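Local coordinates for odorant binding protein ASP5 (Apis mellifera, PDB 3R72) that probably binds small hydrophobic odorants in an internal pocket and carries them in the honeybee antenna, at residues G36-D41 and Q106-H111; D31-G36 and C46-I51; V88-N93 and Y112-E117. One frame throughout, in Å; residues are numbered along the deposited sequence.

How the contacts relate
From the N terminus, residues 31-36 come first and open contact 2, which closes a short loop when helix 42-54 brings 46-51 back against them. Contact 1 starts at the shared Gly36 and crosses contact 2: its segment 36-41 waits until helix 100-114 supplies 106-111, the longest closure of the three. Contact 3 opens at 88-93, before contact 1 has closed, and ends at 112-117, so these two cross as well, while contacts 2 and 3 follow in series. Contacts 1 and 3 share helix 100-114 and are joined by the disulfide Cys91-Cys110. Contact 2 joins helices 27-32 and 42-54 directly, while contacts 1 and 3 fasten the 36-41 loop and helix 81-91 to helix 100-114.

Contact 1: G36-D41 and Q106-H111; sequences GEFPDD and QYVQCH. With NBB (N-butyl-benzenesulfonamide), chain B.
Phe38, in the loop before helix 42-54, lays its ring against Gln109 on helix 100-114. Its CB lies beside the Gln109 amide. Set anti to the carbonyl carbon (chi1 -69°), CG carries the ring across to the helix. There Phe38 CG and CD1 meet the Gln109 CG methylene, CD1 at 3.5 Å, and this carbon sits over one ring face as a CH-pi contact, 3.7 Å from the centroid and 20° off the normal. The extended glutamine slides past the phenylalanine in the opposite sense, its amide plane only 23° from the ring plane. Phe38 CE1 approaches Val108 CG1 at 4.2 Å, and CZ packs on the backbone O of Met33; Tyr112 adds an edge-to-face ring contact. Farther round the helix, His111 sets one imidazole face against the benzene ring of N-butyl-benzenesulfonamide, with C2 of the ligand 3.7 Å above the imidazole plane. Tyr107 CE2 comes to 3.8 Å from the same C2. Cutting His111 back to an alanine would probably take away this flat wall and leave the benzene ring less firmly placed. Helix 100-114 thus meets the loop on one side and lines a ligand pocket of the PBP/GOBP fold on another.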
ATOM      1  N   GLY A  36      -3.895  -3.796 -12.109  1.00 12.04           N
ATOM      2  CA  GLY A  36      -3.557  -2.522 -12.738  1.00 11.67           C
ATOM      3  C   GLY A  36      -4.753  -1.614 -12.994  1.00 10.81           C
ATOM      4  O   GLY A  36      -4.640  -0.644 -13.746  1.00 11.58           O
ATOM      5  N   GLU A  37      -5.888  -1.914 -12.362  1.00  9.01           N
ATOM      6  CA  GLU A  37      -7.079  -1.079 -12.478  1.00  8.58           C
ATOM      7  C   GLU A  37      -7.000  -0.000 -11.410  1.00  8.00           C
ATOM      8  O   GLU A  37      -7.191  -0.278 -10.227  1.00  7.99           O
ATOM      9  CB  GLU A  37      -8.337  -1.932 -12.330  1.00  8.71           C
ATOM     10  CG  GLU A  37      -8.437  -3.025 -13.380  1.00 10.99           C
ATOM     11  CD  GLU A  37      -9.616  -3.974 -13.192  1.00 12.77           C
ATOM     12  OE1 GLU A  37     -10.403  -3.839 -12.240  1.00 13.01           O
ATOM     13  OE2 GLU A  37      -9.761  -4.883 -14.035  1.00 17.15           O
ATOM     14  N   PHE A  38      -6.690   1.222 -11.841  1.00  7.31           N
ATOM     15  CA  PHE A  38      -6.564   2.386 -10.967  1.00  7.35           C
ATOM     16  C   PHE A  38      -7.504   3.502 -11.447  1.00  7.37           C
ATOM     17  O   PHE A  38      -7.074   4.533 -11.971  1.00  8.00           O
ATOM     18  CB  PHE A  38      -5.111   2.867 -10.916  1.00  7.80           C
ATOM     19  CG  PHE A  38      -4.191   1.919 -10.200  1.00  7.91           C
ATOM     20  CD1 PHE A  38      -4.182   1.853  -8.824  1.00  8.87           C
ATOM     21  CD2 PHE A  38      -3.342   1.096 -10.899  1.00  9.65           C
ATOM     22  CE1 PHE A  38      -3.330   1.002  -8.161  1.00  9.54           C
ATOM     23  CE2 PHE A  38      -2.482   0.238 -10.231  1.00 11.67           C
ATOM     24  CZ  PHE A  38      -2.485   0.189  -8.862  1.00  9.96           C
ATOM     25  N   PRO A  39      -8.812   3.309 -11.278  1.00  7.43           N
ATOM     26  CA  PRO A  39      -9.743   4.364 -11.665  1.00  7.91           C
ATOM     27  C   PRO A  39      -9.572   5.598 -10.768  1.00  8.11           C
ATOM     28  O   PRO A  39      -9.068   5.513  -9.625  1.00  7.70           O
ATOM     29  CB  PRO A  39     -11.103   3.722 -11.433  1.00  8.01           C
ATOM     30  CG  PRO A  39     -10.850   2.715 -10.335  1.00  7.84           C
ATOM     31  CD  PRO A  39      -9.494   2.165 -10.646  1.00  7.39           C
ATOM     32  N   ASP A  40      -9.963   6.750 -11.284  1.00  7.78           N
ATOM     33  CA  ASP A  40      -9.921   7.981 -10.503  1.00  8.55           C
ATOM     34  C   ASP A  40     -11.120   8.039  -9.561  1.00  9.01           C
ATOM     35  O   ASP A  40     -11.993   8.897  -9.679  1.00 10.80           O
ATOM     36  CB  ASP A  40      -9.891   9.184 -11.444  1.00  9.34           C
ATOM     37  CG  ASP A  40      -9.679  10.476 -10.723  1.00 11.48           C
ATOM     38  OD1 ASP A  40     -10.412  11.433 -11.047  1.00 12.34           O
ATOM     39  OD2 ASP A  40      -8.802  10.530  -9.833  1.00 14.70           O
ATOM     40  N   ASP A  41     -11.140   7.114  -8.611  1.00  8.75           N
ATOM     41  CA  ASP A  41     -12.265   6.865  -7.718  1.00  8.33           C
ATOM     42  C   ASP A  41     -11.839   7.282  -6.325  1.00  8.04           C
ATOM     43  O   ASP A  41     -11.001   6.636  -5.708  1.00  7.62           O
ATOM     44  CB  ASP A  41     -12.621   5.373  -7.781  1.00  7.85           C
ATOM     45  CG  ASP A  41     -13.805   4.996  -6.933  1.00  9.85           C
ATOM     46  OD1 ASP A  41     -13.940   5.534  -5.827  1.00 12.79           O
ATOM     47  OD2 ASP A  41     -14.587   4.127  -7.360  1.00 12.33           O
ATOM     48  N   GLN A 106      -1.544   7.787  -5.355  1.00  5.87           N
ATOM     49  CA  GLN A 106      -0.444   8.019  -6.274  1.00  6.99           C
ATOM     50  C   GLN A 106       0.784   7.195  -5.867  1.00  6.56           C
ATOM     51  O   GLN A 106       1.481   6.651  -6.713  1.00  7.09           O
ATOM     52  CB  GLN A 106      -0.091   9.507  -6.321  1.00  7.43           C
ATOM     53  CG  GLN A 106      -1.137  10.409  -6.996  1.00  9.24           C
ATOM     54  CD  GLN A 106      -1.056  11.846  -6.531  1.00 10.34           C
ATOM     55  OE1 GLN A 106      -0.010  12.297  -6.065  1.00 11.41           O
ATOM     56  NE2 GLN A 106      -2.170  12.572  -6.629  1.00 13.27           N
ATOM     57  N   TYR A 107       1.067   7.115  -4.572  1.00  6.01           N
ATOM     58  CA  TYR A 107       2.209   6.352  -4.081  1.00  6.20           C
ATOM     59  C   TYR A 107       2.042   4.861  -4.384  1.00  6.10           C
ATOM     60  O   TYR A 107       2.965   4.189  -4.853  1.00  6.34           O
ATOM     61  CB  TYR A 107       2.393   6.612  -2.569  1.00  6.68           C
ATOM     62  CG  TYR A 107       3.603   5.903  -2.032  1.00  6.98           C
ATOM     63  CD1 TYR A 107       4.866   6.448  -2.226  1.00  8.47           C
ATOM     64  CD2 TYR A 107       3.515   4.689  -1.396  1.00  8.58           C
ATOM     65  CE1 TYR A 107       6.007   5.805  -1.824  1.00  8.71           C
ATOM     66  CE2 TYR A 107       4.663   4.044  -0.972  1.00  8.45           C
ATOM     67  CZ  TYR A 107       5.904   4.607  -1.206  1.00  8.50           C
ATOM     68  OH  TYR A 107       7.045   3.958  -0.834  1.00 11.31           O
ATOM     69  N   VAL A 108       0.845   4.344  -4.138  1.00  5.99           N
ATOM     70  CA  VAL A 108       0.533   2.956  -4.443  1.00  6.58           C
ATOM     71  C   VAL A 108       0.718   2.677  -5.946  1.00  6.26           C
ATOM     72  O   VAL A 108       1.287   1.663  -6.323  1.00  6.72           O
ATOM     73  CB  VAL A 108      -0.900   2.604  -3.948  1.00  6.58           C
ATOM     74  CG1 VAL A 108      -1.320   1.227  -4.445  1.00  7.51           C
ATOM     75  CG2 VAL A 108      -0.946   2.682  -2.427  1.00  7.77           C
ATOM     76  N   GLN A 109       0.251   3.581  -6.796  1.00  6.77           N
ATOM     77  CA  GLN A 109       0.438   3.451  -8.243  1.00  7.33           C
ATOM     78  C   GLN A 109       1.918   3.474  -8.621  1.00  6.98           C
ATOM     79  O   GLN A 109       2.329   2.748  -9.525  1.00  7.73           O
ATOM     80  CB  GLN A 109      -0.291   4.559  -8.988  1.00  7.90           C
ATOM     81  CG  GLN A 109      -1.781   4.370  -9.024  1.00  9.51           C
ATOM     82  CD  GLN A 109      -2.484   5.599  -9.528  1.00 11.99           C
ATOM     83  OE1 GLN A 109      -2.767   6.529  -8.762  1.00 15.65           O
ATOM     84  NE2 GLN A 109      -2.758   5.624 -10.813  1.00 12.78           N
ATOM     85  N   CYS A 110       2.728   4.283  -7.950  1.00  6.89           N
ATOM     86  CA  CYS A 110       4.165   4.286  -8.213  1.00  7.35           C
ATOM     87  C   CYS A 110       4.764   2.920  -7.910  1.00  6.85           C
ATOM     88  O   CYS A 110       5.554   2.390  -8.683  1.00  7.61           O
ATOM     89  CB  CYS A 110       4.865   5.367  -7.395  1.00  7.19           C
ATOM     90  SG  CYS A 110       6.659   5.430  -7.676  1.00  9.35           S
ATOM     91  N   HIS A 111       4.369   2.326  -6.795  1.00  7.39           N
ATOM     92  CA  HIS A 111       4.841   0.989  -6.457  1.00  7.62           C
ATOM     93  C   HIS A 111       4.435  -0.031  -7.526  1.00  7.44           C
ATOM     94  O   HIS A 111       5.250  -0.857  -7.950  1.00  8.53           O
ATOM     95  CB  HIS A 111       4.281   0.586  -5.100  1.00  8.29           C
ATOM     96  CG  HIS A 111       5.243   0.785  -3.974  1.00  9.13           C
ATOM     97  ND1 HIS A 111       5.599   2.002  -3.428  1.00 10.92           N
ATOM     98  CD2 HIS A 111       5.908  -0.147  -3.265  1.00  8.27           C
ATOM     99  CE1 HIS A 111       6.460   1.799  -2.440  1.00  8.81           C
ATOM    100  NE2 HIS A 111       6.663   0.503  -2.324  1.00 11.52           N
TER
HETATM  101  O1S NBB B   1       2.165   1.185   2.988  0.70  9.11           O
HETATM  102  S   NBB B   1       2.032  -0.147   2.524  0.70  9.23           S
HETATM  103  O2S NBB B   1       0.802  -0.806   2.867  0.70 11.35           O
HETATM  104  N10 NBB B   1       3.250  -0.975   3.149  0.70  9.86           N
HETATM  105  C11 NBB B   1       4.616  -0.533   2.957  1.00 11.94           C
HETATM  106  C12 NBB B   1       5.573  -1.700   2.802  1.00 13.40           C
HETATM  107  C13 NBB B   1       5.399  -2.473   1.495  1.00 14.28           C
HETATM  108  C14 NBB B   1       5.890  -1.661   0.316  1.00 16.31           C
HETATM  109  C4  NBB B   1       2.208  -0.161   0.894  0.70  8.06           C
HETATM  110  C5  NBB B   1       2.070  -1.373   0.215  0.70  9.06           C
HETATM  111  C6  NBB B   1       2.219  -1.440  -1.178  0.70  8.97           C
HETATM  112  C1  NBB B   1       2.503  -0.306  -1.922  0.70  9.15           C
HETATM  113  C2  NBB B   1       2.622   0.902  -1.274  0.70  8.35           C
HETATM  114  C3  NBB B   1       2.482   0.981   0.110  0.70  8.96           C

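Contact 2: D31-G36 and C46-I51; sequences DGMRRG and CYTTCI
Met33 reaches across to Tyr47 and Thr48 of helix 42-54, and the contact is apolar throughout. All three residues are buried, and no hydrogen bond passes between the segments. The sulfur meets a methyl group, Met33 SD to Thr48 CG2 at 4.0 Å, and the terminal methyl follows closely, with Met33 CE 4.1 Å from the same CG2. The methionine end passes the threonine at a slant, and Thr48 offers it this methyl while its hydroxyl lies farther off. The methionine turns at its last torsion (chi3 -69°), which swings CE toward the tyrosine, where it stands 4.4 Å from Tyr47 CE2. Within helix 42-54, Ile51 CG1 lies over one face of the Tyr47 ring, 3.6 Å above its plane. A Schellman motif ends helix 27-32, with Gly36 as its C-prime residue at positive phi: Gly36 N bonds to Met33 O at 2.9 Å and Glu37 N to Gly32 O. Disulfides pin the other segment in the helical PBP/GOBP fold, Cys50 to Cys19 on helix 5-23 and Cys46 to Cys101 on helix 100-114. Polar ends are satisfied elsewhere. Thr48 OG1 hydrogen-bonds to Gln45 O, one turn back, and is also paired with Thr104 OG1. Tyr47 OH is hydrogen-bonded to the terminal carboxylate of the chain at Pro122 OXT, while Arg34 NH2 bonds to Phe121 O, so both segments take hold of the C-terminal tail.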
ATOM      1  N   ASP A  31      -9.404  -5.312  -5.175  1.00  9.64           N
ATOM      2  CA  ASP A  31      -8.681  -6.340  -5.924  1.00 10.59           C
ATOM      3  C   ASP A  31      -8.257  -5.889  -7.320  1.00  9.81           C
ATOM      4  O   ASP A  31      -7.278  -6.393  -7.878  1.00 10.81           O
ATOM      5  CB  ASP A  31      -9.535  -7.601  -6.084  1.00 11.37           C
ATOM      6  CG  ASP A  31      -9.591  -8.440  -4.847  1.00 14.38           C
ATOM      7  OD1 ASP A  31      -8.614  -8.446  -4.069  1.00 16.87           O
ATOM      8  OD2 ASP A  31     -10.620  -9.135  -4.694  1.00 18.33           O
ATOM      9  N   GLY A  32      -8.980  -4.935  -7.882  1.00  9.17           N
ATOM     10  CA  GLY A  32      -8.640  -4.428  -9.197  1.00  8.94           C
ATOM     11  C   GLY A  32      -7.263  -3.798  -9.271  1.00  7.95           C
ATOM     12  O   GLY A  32      -6.618  -3.835 -10.317  1.00  8.72           O
ATOM     13  N   MET A  33      -6.781  -3.221  -8.177  1.00  7.90           N
ATOM     14  CA  MET A  33      -5.464  -2.582  -8.195  1.00  8.53           C
ATOM     15  C   MET A  33      -4.348  -3.561  -8.588  1.00  9.56           C
ATOM     16  O   MET A  33      -3.432  -3.195  -9.332  1.00 10.23           O
ATOM     17  CB  MET A  33      -5.157  -1.911  -6.856  1.00  8.32           C
ATOM     18  CG  MET A  33      -6.086  -0.731  -6.550  1.00  8.26           C
ATOM     19  SD  MET A  33      -5.569   0.230  -5.111  1.00  8.49           S
ATOM     20  CE  MET A  33      -5.881  -0.929  -3.770  1.00  9.45           C
ATOM     21  N   ARG A  34      -4.429  -4.806  -8.120  1.00 10.61           N
ATOM     22  CA  ARG A  34      -3.417  -5.801  -8.460  1.00 12.82           C
ATOM     23  C   ARG A  34      -3.438  -6.149  -9.960  1.00 12.68           C
ATOM     24  O   ARG A  34      -2.414  -6.596 -10.517  1.00 13.49           O
ATOM     25  CB  ARG A  34      -3.594  -7.041  -7.585  1.00 14.46           C
ATOM     26  CG  ARG A  34      -3.192  -6.814  -6.117  1.00 19.89           C
ATOM     27  CD  ARG A  34      -3.850  -7.831  -5.193  1.00 26.00           C
ATOM     28  NE  ARG A  34      -3.661  -7.539  -3.770  1.00 29.86           N
ATOM     29  CZ  ARG A  34      -4.139  -8.299  -2.782  1.00 32.97           C
ATOM     30  NH1 ARG A  34      -4.834  -9.404  -3.043  1.00 34.91           N
ATOM     31  NH2 ARG A  34      -3.922  -7.958  -1.518  1.00 33.31           N
ATOM     32  N   ARG A  35      -4.586  -5.930 -10.602  1.00 13.00           N
ATOM     33  CA  ARG A  35      -4.766  -6.098 -12.040  1.00 14.45           C
ATOM     34  C   ARG A  35      -4.392  -4.819 -12.807  1.00 13.49           C
ATOM     35  O   ARG A  35      -4.569  -4.754 -14.019  1.00 14.93           O
ATOM     36  CB  ARG A  35      -6.231  -6.478 -12.361  1.00 15.54           C
ATOM     37  CG  ARG A  35      -6.799  -7.679 -11.586  1.00 19.57           C
ATOM     38  CD  ARG A  35      -8.217  -8.063 -12.050  1.00 24.46           C
ATOM     39  NE  ARG A  35      -9.297  -7.331 -11.367  1.00 29.08           N
ATOM     40  CZ  ARG A  35      -9.893  -7.703 -10.225  1.00 33.23           C
ATOM     41  NH1 ARG A  35      -9.519  -8.814  -9.592  1.00 35.42           N
ATOM     42  NH2 ARG A  35     -10.878  -6.955  -9.696  1.00 32.56           N
ATOM     43  N   GLY A  36      -3.895  -3.796 -12.109  1.00 12.04           N
ATOM     44  CA  GLY A  36      -3.557  -2.522 -12.738  1.00 11.67           C
ATOM     45  C   GLY A  36      -4.753  -1.614 -12.994  1.00 10.81           C
ATOM     46  O   GLY A  36      -4.640  -0.644 -13.746  1.00 11.58           O
ATOM     47  N   CYS A  46      -9.296   6.775  -0.872  1.00  7.51           N
ATOM     48  CA  CYS A  46      -9.355   6.840   0.590  1.00  8.50           C
ATOM     49  C   CYS A  46      -9.166   5.487   1.264  1.00  7.68           C
ATOM     50  O   CYS A  46      -8.643   5.444   2.376  1.00  7.80           O
ATOM     51  CB  CYS A  46     -10.637   7.518   1.041  1.00  9.71           C
ATOM     52  SG  CYS A  46     -10.722   9.296   0.567  1.00 14.52           S
ATOM     53  N   TYR A  47      -9.519   4.397   0.589  1.00  7.13           N
ATOM     54  CA  TYR A  47      -9.195   3.064   1.096  1.00  6.70           C
ATOM     55  C   TYR A  47      -7.678   2.917   1.260  1.00  6.75           C
ATOM     56  O   TYR A  47      -7.207   2.384   2.268  1.00  6.87           O
ATOM     57  CB  TYR A  47      -9.790   1.971   0.193  1.00  7.12           C
ATOM     58  CG  TYR A  47      -9.309   0.587   0.530  1.00  7.29           C
ATOM     59  CD1 TYR A  47      -9.975  -0.216   1.450  1.00  8.27           C
ATOM     60  CD2 TYR A  47      -8.154   0.092  -0.047  1.00  7.06           C
ATOM     61  CE1 TYR A  47      -9.486  -1.475   1.782  1.00  7.80           C
ATOM     62  CE2 TYR A  47      -7.671  -1.163   0.275  1.00  7.31           C
ATOM     63  CZ  TYR A  47      -8.346  -1.940   1.187  1.00  7.78           C
ATOM     64  OH  TYR A  47      -7.873  -3.184   1.532  1.00  8.59           O
ATOM     65  N   THR A  48      -6.909   3.374   0.275  1.00  6.21           N
ATOM     66  CA  THR A  48      -5.463   3.263   0.396  1.00  6.16           C
ATOM     67  C   THR A  48      -4.939   4.023   1.597  1.00  5.94           C
ATOM     68  O   THR A  48      -4.019   3.567   2.270  1.00  6.32           O
ATOM     69  CB  THR A  48      -4.682   3.617  -0.892  1.00  5.96           C
ATOM     70  OG1 THR A  48      -4.751   5.013  -1.199  1.00  6.81           O
ATOM     71  CG2 THR A  48      -5.142   2.771  -2.073  1.00  6.58           C
ATOM     72  N   THR A  49      -5.511   5.191   1.864  1.00  6.81           N
ATOM     73  CA  THR A  49      -5.107   5.958   3.027  1.00  7.45           C
ATOM     74  C   THR A  49      -5.461   5.238   4.330  1.00  7.24           C
ATOM     75  O   THR A  49      -4.679   5.250   5.276  1.00  7.64           O
ATOM     76  CB  THR A  49      -5.748   7.354   3.030  1.00  7.72           C
ATOM     77  OG1 THR A  49      -5.679   7.908   1.713  1.00  8.57           O
ATOM     78  CG2 THR A  49      -5.057   8.277   4.043  1.00 10.18           C
ATOM     79  N   CYS A  50      -6.640   4.631   4.372  1.00  7.59           N
ATOM     80  CA  CYS A  50      -7.077   3.886   5.538  1.00  8.27           C
ATOM     81  C   CYS A  50      -6.066   2.786   5.876  1.00  7.37           C
ATOM     82  O   CYS A  50      -5.645   2.646   7.036  1.00  7.61           O
ATOM     83  CB  CYS A  50      -8.480   3.306   5.289  1.00  8.81           C
ATOM     84  SG  CYS A  50      -9.197   2.353   6.652  1.00 11.83           S
ATOM     85  N   ILE A  51      -5.640   2.039   4.856  1.00  6.59           N
ATOM     86  CA  ILE A  51      -4.698   0.953   5.056  1.00  6.58           C
ATOM     87  C   ILE A  51      -3.332   1.489   5.483  1.00  6.09           C
ATOM     88  O   ILE A  51      -2.718   0.983   6.422  1.00  6.43           O
ATOM     89  CB  ILE A  51      -4.564   0.105   3.769  1.00  6.77           C
ATOM     90  CG1 ILE A  51      -5.855  -0.665   3.482  1.00  6.77           C
ATOM     91  CG2 ILE A  51      -3.377  -0.840   3.834  1.00  7.71           C
ATOM     92  CD1 ILE A  51      -6.201  -1.772   4.473  1.00  8.22           C
TER

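Contact 3: V88-N93 and Y112-E117; sequences VAVCRN and YKQNPE
Gln114 points from helix 100-114 into the angle between Val90 and Cys91 of helix 81-91, where its CG meets the sulfur and its amide end lies by the valine. The CG methylene stands 3.9 Å from Cys91 SG. The chain then bends sharply (chi2 -37°), and this kink turns the amide away from the straight course and alongside Val90 CG1. The valine and glutamine side chains run at a slant to each other, and only one valine methyl, the one set anti to the backbone N (chi1 171°), takes part. No hydrogen bond crosses between the segments; the grip is van der Waals packing, in which the buried sulfur is flanked by the more exposed Val90 and Gln114. Cys91 SG is itself locked to Cys110 SG, one turn before Gln114, so the glutamine methylene leans on the Cys91 end of a disulfide that links the two helices. Gln114 also touches Ile87 of helix 81-91. The contact lies where the end of helix 81-91 meets the end of helix 100-114, with Val88 one turn earlier packing on Ile68 and Leu72 of helix 65-75.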
ATOM      1  N   VAL A  88      10.932   1.572  -3.020  1.00  7.58           N
ATOM      2  CA  VAL A  88      10.710   2.703  -2.114  1.00  7.52           C
ATOM      3  C   VAL A  88      11.665   3.849  -2.440  1.00  7.57           C
ATOM      4  O   VAL A  88      11.277   5.026  -2.456  1.00  8.20           O
ATOM      5  CB  VAL A  88      10.860   2.283  -0.641  1.00  8.04           C
ATOM      6  CG1 VAL A  88      10.708   3.497   0.275  1.00  8.62           C
ATOM      7  CG2 VAL A  88       9.806   1.208  -0.303  1.00  8.75           C
ATOM      8  N   ALA A  89      12.915   3.505  -2.740  1.00  7.88           N
ATOM      9  CA  ALA A  89      13.901   4.532  -3.055  1.00  8.49           C
ATOM     10  C   ALA A  89      13.490   5.379  -4.262  1.00  7.58           C
ATOM     11  O   ALA A  89      13.725   6.587  -4.283  1.00  8.93           O
ATOM     12  CB  ALA A  89      15.248   3.902  -3.315  1.00  9.02           C
ATOM     13  N   VAL A  90      12.875   4.752  -5.257  1.00  7.79           N
ATOM     14  CA  VAL A  90      12.331   5.498  -6.392  1.00  8.22           C
ATOM     15  C   VAL A  90      11.080   6.281  -5.990  1.00  8.16           C
ATOM     16  O   VAL A  90      10.982   7.491  -6.194  1.00  9.09           O
ATOM     17  CB  VAL A  90      12.012   4.543  -7.570  1.00  8.74           C
ATOM     18  CG1 VAL A  90      11.237   5.267  -8.673  1.00 10.13           C
ATOM     19  CG2 VAL A  90      13.316   3.957  -8.134  1.00  9.64           C
ATOM     20  N   CYS A  91      10.106   5.590  -5.421  1.00  7.94           N
ATOM     21  CA  CYS A  91       8.804   6.205  -5.201  1.00  7.71           C
ATOM     22  C   CYS A  91       8.819   7.310  -4.161  1.00  7.28           C
ATOM     23  O   CYS A  91       7.996   8.221  -4.233  1.00  8.28           O
ATOM     24  CB  CYS A  91       7.759   5.140  -4.883  1.00  7.47           C
ATOM     25  SG  CYS A  91       7.469   4.069  -6.334  1.00  8.74           S
ATOM     26  N   ARG A  92       9.761   7.274  -3.219  1.00  7.48           N
ATOM     27  CA  ARG A  92       9.798   8.312  -2.186  1.00  7.75           C
ATOM     28  C   ARG A  92      10.153   9.672  -2.760  1.00  8.05           C
ATOM     29  O   ARG A  92       9.923  10.689  -2.108  1.00  8.74           O
ATOM     30  CB  ARG A  92      10.774   7.970  -1.052  1.00  7.99           C
ATOM     31  CG  ARG A  92      12.238   7.986  -1.473  1.00  7.43           C
ATOM     32  CD  ARG A  92      13.152   7.509  -0.360  1.00  8.33           C
ATOM     33  NE  ARG A  92      13.070   8.415   0.780  1.00  8.05           N
ATOM     34  CZ  ARG A  92      13.160   8.066   2.062  1.00  7.77           C
ATOM     35  NH1 ARG A  92      13.389   6.810   2.409  1.00  7.67           N
ATOM     36  NH2 ARG A  92      13.005   8.990   3.009  1.00  8.97           N
ATOM     37  N   ASN A  93      10.797   9.689  -3.926  1.00  8.89           N
ATOM     38  CA  ASN A  93      11.252  10.936  -4.544  1.00  9.94           C
ATOM     39  C   ASN A  93      10.337  11.508  -5.624  1.00 11.07           C
ATOM     40  O   ASN A  93      10.671  12.505  -6.253  1.00 13.18           O
ATOM     41  CB  ASN A  93      12.701  10.793  -5.002  1.00  9.99           C
ATOM     42  CG  ASN A  93      13.659  10.910  -3.844  1.00 10.23           C
ATOM     43  OD1 ASN A  93      13.363  11.583  -2.850  1.00 12.23           O
ATOM     44  ND2 ASN A  93      14.817  10.268  -3.951  1.00 11.10           N
ATOM     45  N   TYR A 112       3.177   0.006  -7.947  1.00  7.14           N
ATOM     46  CA  TYR A 112       2.700  -0.878  -8.999  1.00  7.69           C
ATOM     47  C   TYR A 112       3.559  -0.744 -10.256  1.00  8.02           C
ATOM     48  O   TYR A 112       4.013  -1.746 -10.822  1.00  8.56           O
ATOM     49  CB  TYR A 112       1.228  -0.573  -9.324  1.00  7.16           C
ATOM     50  CG  TYR A 112       0.684  -1.469 -10.420  1.00  7.54           C
ATOM     51  CD1 TYR A 112       0.120  -2.709 -10.130  1.00  8.37           C
ATOM     52  CD2 TYR A 112       0.782  -1.103 -11.753  1.00  9.14           C
ATOM     53  CE1 TYR A 112      -0.344  -3.539 -11.136  1.00 10.12           C
ATOM     54  CE2 TYR A 112       0.330  -1.930 -12.752  1.00 10.37           C
ATOM     55  CZ  TYR A 112      -0.235  -3.139 -12.437  1.00 10.54           C
ATOM     56  OH  TYR A 112      -0.698  -3.980 -13.423  1.00 16.67           O
ATOM     57  N   LYS A 113       3.780   0.488 -10.689  1.00  8.52           N
ATOM     58  CA  LYS A 113       4.492   0.740 -11.927  1.00  9.89           C
ATOM     59  C   LYS A 113       5.912   0.179 -11.898  1.00  9.59           C
ATOM     60  O   LYS A 113       6.424  -0.268 -12.924  1.00 10.14           O
ATOM     61  CB  LYS A 113       4.501   2.229 -12.235  1.00 10.68           C
ATOM     62  CG  LYS A 113       3.167   2.705 -12.762  1.00 16.23           C
ATOM     63  CD  LYS A 113       3.263   4.114 -13.310  1.00 21.60           C
ATOM     64  CE  LYS A 113       1.893   4.779 -13.457  1.00 24.49           C
ATOM     65  NZ  LYS A 113       2.030   6.226 -13.781  1.00 26.94           N
ATOM     66  N   GLN A 114       6.565   0.194 -10.736  1.00  9.25           N
ATOM     67  CA  GLN A 114       7.924  -0.345 -10.667  1.00 10.22           C
ATOM     68  C   GLN A 114       7.990  -1.866 -10.838  1.00 10.47           C
ATOM     69  O   GLN A 114       9.015  -2.390 -11.270  1.00 11.86           O
ATOM     70  CB  GLN A 114       8.628   0.028  -9.366  1.00 10.84           C
ATOM     71  CG  GLN A 114       8.636   1.517  -8.981  1.00 10.92           C
ATOM     72  CD  GLN A 114       8.783   2.497 -10.128  1.00 12.98           C
ATOM     73  OE1 GLN A 114       7.926   3.373 -10.342  1.00 16.45           O
ATOM     74  NE2 GLN A 114       9.864   2.380 -10.852  1.00 12.74           N
ATOM     75  N   ASN A 115       6.918  -2.575 -10.484  1.00  9.93           N
ATOM     76  CA  ASN A 115       6.904  -4.022 -10.643  1.00 10.70           C
ATOM     77  C   ASN A 115       5.465  -4.543 -10.594  1.00  9.62           C
ATOM     78  O   ASN A 115       4.982  -4.993  -9.559  1.00 10.26           O
ATOM     79  CB  ASN A 115       7.789  -4.676  -9.565  1.00 11.27           C
ATOM     80  CG  ASN A 115       8.132  -6.103  -9.872  1.00 13.27           C
ATOM     81  OD1 ASN A 115       7.301  -6.870 -10.330  1.00 15.26           O
ATOM     82  ND2 ASN A 115       9.372  -6.477  -9.592  1.00 16.80           N
ATOM     83  N   PRO A 116       4.765  -4.479 -11.732  1.00  9.08           N
ATOM     84  CA  PRO A 116       3.364  -4.904 -11.722  1.00  9.58           C
ATOM     85  C   PRO A 116       3.179  -6.359 -11.307  1.00 10.62           C
ATOM     86  O   PRO A 116       2.230  -6.667 -10.585  1.00 11.99           O
ATOM     87  CB  PRO A 116       2.922  -4.672 -13.163  1.00  9.77           C
ATOM     88  CG  PRO A 116       3.768  -3.523 -13.606  1.00  9.07           C
ATOM     89  CD  PRO A 116       5.114  -3.774 -12.973  1.00  9.20           C
ATOM     90  N   GLU A 117       4.093  -7.236 -11.727  1.00 10.38           N
ATOM     91  CA  GLU A 117       3.932  -8.667 -11.458  1.00 11.23           C
ATOM     92  C   GLU A 117       3.854  -8.964  -9.973  1.00 12.32           C
ATOM     93  O   GLU A 117       3.050  -9.795  -9.534  1.00 13.72           O
ATOM     94  CB  GLU A 117       5.074  -9.478 -12.074  1.00 10.86           C
ATOM     95  CG  GLU A 117       4.952 -10.991 -11.830  1.00 11.44           C
ATOM     96  CD  GLU A 117       6.191 -11.792 -12.189  1.00 11.03           C
ATOM     97  OE1 GLU A 117       7.256 -11.190 -12.412  1.00 11.13           O
ATOM     98  OE2 GLU A 117       6.083 -13.031 -12.238  1.00 11.77           O
TER